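Local structure of Plm1 (4HXY) at residues A[28-33]-A[40-45]. The protein probably reduces the beta-keto group of a polyketide intermediate with NADPH, as the ketoreductase domain of the first module in phoslactomycin biosynthesis. Numbering follows the deposited sequence.
Sequences WLLLGE and SLFDDP
Trp28 and Leu30, alternate residues on one side of strand 28-32, receive Phe42 and Pro45 from the loop that follows helix 36-39. The strand pairs in parallel with strand 59-63 in the Rossmann-like structural subdomain typical of modular polyketide synthase ketoreductases. Of the aromatic contacts, the closest sets Phe42 CE1 over one face of the indole, 3.5 Å from Trp28 CG. The two rings meet obliquely, their planes 41° apart. Trp28 CG stands anti to its own carbonyl carbon (chi1 -78°), which turns the indole toward Phe42, while NE1 is hydrogen-bonded to Pro25 O. Leu147 of helix 137-148 touches both aromatic side chains. With an alanine here in place of Trp28, CE1 of Phe42 would probably lose the indole face it rests on, and Pro25 O its NE1 donor. Among the aliphatic contacts, Leu30 divides its two methyls: CD1 makes a CH-pi contact over the Phe42 face, 4.2 Å from the ring centroid, and CD2 packs 3.6 Å from Pro45 CB. No direct hydrogen bond joins the segments; instead one water accepts from Trp28 N at 2.8 Å and lies 3.0 Å from Asp43 O, one of several acceptors within its reach.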
ATOM      1  N   TRP A  28     -29.214   7.709   8.719  1.00 14.57           N
ATOM      2  CA  TRP A  28     -27.886   7.157   8.457  1.00 13.89           C
ATOM      3  C   TRP A  28     -27.521   6.058   9.426  1.00 12.95           C
ATOM      4  O   TRP A  28     -27.917   6.088  10.587  1.00 13.00           O
ATOM      5  CB  TRP A  28     -26.803   8.259   8.439  1.00 14.27           C
ATOM      6  CG  TRP A  28     -26.805   9.031   7.165  1.00 13.96           C
ATOM      7  CD1 TRP A  28     -27.801   9.851   6.703  1.00 14.81           C
ATOM      8  CD2 TRP A  28     -25.767   9.067   6.182  1.00 13.57           C
ATOM      9  NE1 TRP A  28     -27.449  10.386   5.486  1.00 14.41           N
ATOM     10  CE2 TRP A  28     -26.206   9.914   5.141  1.00 14.51           C
ATOM     11  CE3 TRP A  28     -24.499   8.468   6.081  1.00 10.83           C
ATOM     12  CZ2 TRP A  28     -25.422  10.184   4.025  1.00 13.52           C
ATOM     13  CZ3 TRP A  28     -23.743   8.721   4.971  1.00 11.46           C
ATOM     14  CH2 TRP A  28     -24.205   9.572   3.953  1.00 12.37           C
ATOM     15  N   LEU A  29     -26.733   5.112   8.935  1.00 11.28           N
ATOM     16  CA  LEU A  29     -26.217   4.014   9.728  1.00 10.77           C
ATOM     17  C   LEU A  29     -24.738   4.303  10.020  1.00 10.93           C
ATOM     18  O   LEU A  29     -23.977   4.568   9.120  1.00 10.51           O
ATOM     19  CB  LEU A  29     -26.340   2.707   8.956  1.00 10.22           C
ATOM     20  CG  LEU A  29     -25.612   1.498   9.533  1.00 10.04           C
ATOM     21  CD1 LEU A  29     -26.250   1.075  10.839  1.00 10.56           C
ATOM     22  CD2 LEU A  29     -25.640   0.384   8.537  1.00 10.15           C
ATOM     23  N   LEU A  30     -24.363   4.269  11.288  1.00 30.00           N
ATOM     24  CA  LEU A  30     -23.002   4.579  11.672  1.00 30.00           C
ATOM     25  C   LEU A  30     -22.354   3.299  12.153  1.00 30.00           C
ATOM     26  O   LEU A  30     -22.876   2.648  13.033  1.00 30.00           O
ATOM     27  CB  LEU A  30     -22.999   5.643  12.774  1.00 20.00           C
ATOM     28  CG  LEU A  30     -23.048   7.108  12.355  1.00 20.00           C
ATOM     29  CD1 LEU A  30     -23.771   7.366  11.068  1.00 20.00           C
ATOM     30  CD2 LEU A  30     -23.509   8.002  13.465  1.00 20.00           C
ATOM     31  N   LEU A  31     -21.212   2.963  11.557  1.00  9.65           N
ATOM     32  CA  LEU A  31     -20.498   1.737  11.872  1.00  8.94           C
ATOM     33  C   LEU A  31     -19.051   2.000  12.267  1.00  9.80           C
ATOM     34  O   LEU A  31     -18.513   3.037  11.977  1.00  8.34           O
ATOM     35  CB  LEU A  31     -20.509   0.770  10.686  1.00  9.20           C
ATOM     36  CG  LEU A  31     -21.896   0.391  10.191  1.00  8.15           C
ATOM     37  CD1 LEU A  31     -21.797  -0.411   8.932  1.00  7.89           C
ATOM     38  CD2 LEU A  31     -22.608  -0.386  11.265  1.00  8.65           C
ATOM     39  N   GLY A  32     -18.466   1.035  12.967  1.00 11.60           N
ATOM     40  CA  GLY A  32     -17.088   1.162  13.420  1.00 12.21           C
ATOM     41  C   GLY A  32     -17.051   2.138  14.571  1.00 13.24           C
ATOM     42  O   GLY A  32     -17.876   2.058  15.491  1.00 15.17           O
ATOM     43  N   GLU A  33     -16.124   3.080  14.522  1.00 13.22           N
ATOM     44  CA  GLU A  33     -16.011   4.081  15.561  1.00 14.37           C
ATOM     45  C   GLU A  33     -16.205   5.454  14.952  1.00 13.02           C
ATOM     46  O   GLU A  33     -15.283   6.047  14.401  1.00 12.73           O
ATOM     47  CB  GLU A  33     -14.652   4.014  16.234  1.00 15.31           C
ATOM     48  CG  GLU A  33     -14.540   4.890  17.470  1.00 20.84           C
ATOM     49  CD  GLU A  33     -13.355   4.523  18.350  1.00 27.11           C
ATOM     50  OE1 GLU A  33     -12.664   3.505  18.061  1.00 31.49           O
ATOM     51  OE2 GLU A  33     -13.113   5.264  19.330  1.00 32.14           O
ATOM     52  N   SER A  40     -22.949  13.771  15.725  1.00 15.52           N
ATOM     53  CA  SER A  40     -23.869  14.893  15.934  1.00 16.29           C
ATOM     54  C   SER A  40     -24.317  15.587  14.650  1.00 16.37           C
ATOM     55  O   SER A  40     -25.184  16.468  14.697  1.00 17.59           O
ATOM     56  CB  SER A  40     -23.246  15.906  16.897  1.00 15.92           C
ATOM     57  OG  SER A  40     -22.091  16.509  16.328  1.00 15.82           O
ATOM     58  N   LEU A  41     -23.750  15.212  13.503  1.00 16.23           N
ATOM     59  CA  LEU A  41     -24.209  15.708  12.209  1.00 16.71           C
ATOM     60  C   LEU A  41     -25.553  15.099  11.802  1.00 17.32           C
ATOM     61  O   LEU A  41     -26.237  15.632  10.928  1.00 17.56           O
ATOM     62  CB  LEU A  41     -23.174  15.417  11.119  1.00 16.22           C
ATOM     63  CG  LEU A  41     -21.900  16.263  11.151  1.00 16.88           C
ATOM     64  CD1 LEU A  41     -20.880  15.698  10.172  1.00 16.62           C
ATOM     65  CD2 LEU A  41     -22.204  17.723  10.809  1.00 16.72           C
ATOM     66  N   PHE A  42     -25.902  13.985  12.443  1.00 17.95           N
ATOM     67  CA  PHE A  42     -27.028  13.155  12.070  1.00 18.64           C
ATOM     68  C   PHE A  42     -28.100  13.226  13.139  1.00 19.98           C
ATOM     69  O   PHE A  42     -27.806  13.243  14.329  1.00 20.28           O
ATOM     70  CB  PHE A  42     -26.581  11.699  11.924  1.00 18.76           C
ATOM     71  CG  PHE A  42     -25.435  11.528  10.980  1.00 17.20           C
ATOM     72  CD1 PHE A  42     -25.667  11.419   9.621  1.00 15.94           C
ATOM     73  CD2 PHE A  42     -24.127  11.502  11.443  1.00 15.93           C
ATOM     74  CE1 PHE A  42     -24.607  11.301   8.739  1.00 16.25           C
ATOM     75  CE2 PHE A  42     -23.071  11.360  10.568  1.00 16.00           C
ATOM     76  CZ  PHE A  42     -23.305  11.252   9.220  1.00 14.59           C
ATOM     77  N   ASP A  43     -29.351  13.277  12.701  1.00 20.53           N
ATOM     78  CA  ASP A  43     -30.460  13.197  13.626  1.00 21.66           C
ATOM     79  C   ASP A  43     -30.819  11.721  13.753  1.00 20.52           C
ATOM     80  O   ASP A  43     -31.105  11.058  12.759  1.00 20.97           O
ATOM     81  CB  ASP A  43     -31.650  14.025  13.116  1.00 22.32           C
ATOM     82  CG  ASP A  43     -31.426  15.531  13.255  1.00 26.12           C
ATOM     83  OD1 ASP A  43     -30.588  15.963  14.082  1.00 31.53           O
ATOM     84  OD2 ASP A  43     -32.092  16.298  12.536  1.00 31.90           O
ATOM     85  N   ASP A  44     -30.768  11.223  14.980  1.00 19.57           N
ATOM     86  CA  ASP A  44     -31.174   9.875  15.315  1.00 19.60           C
ATOM     87  C   ASP A  44     -30.551   8.783  14.439  1.00 18.93           C
ATOM     88  O   ASP A  44     -31.255   7.915  13.919  1.00 18.37           O
ATOM     89  CB  ASP A  44     -32.704   9.805  15.277  1.00 19.71           C
ATOM     90  CG  ASP A  44     -33.343  10.845  16.189  1.00 21.07           C
ATOM     91  OD1 ASP A  44     -33.851  11.867  15.687  1.00 23.85           O
ATOM     92  OD2 ASP A  44     -33.298  10.639  17.416  1.00 25.54           O
ATOM     93  N   PRO A  45     -29.216   8.807  14.309  1.00 18.12           N
ATOM     94  CA  PRO A  45     -28.559   7.797  13.483  1.00 17.80           C
ATOM     95  C   PRO A  45     -28.686   6.394  14.041  1.00 17.41           C
ATOM     96  O   PRO A  45     -28.824   6.206  15.255  1.00 17.93           O
ATOM     97  CB  PRO A  45     -27.091   8.239  13.497  1.00 17.75           C
ATOM     98  CG  PRO A  45     -26.915   8.946  14.798  1.00 17.98           C
ATOM     99  CD  PRO A  45     -28.245   9.663  15.020  1.00 18.35           C
TER
HETATM  100  O   HOH W   1     -29.435   9.716  10.716  1.00 15.44           O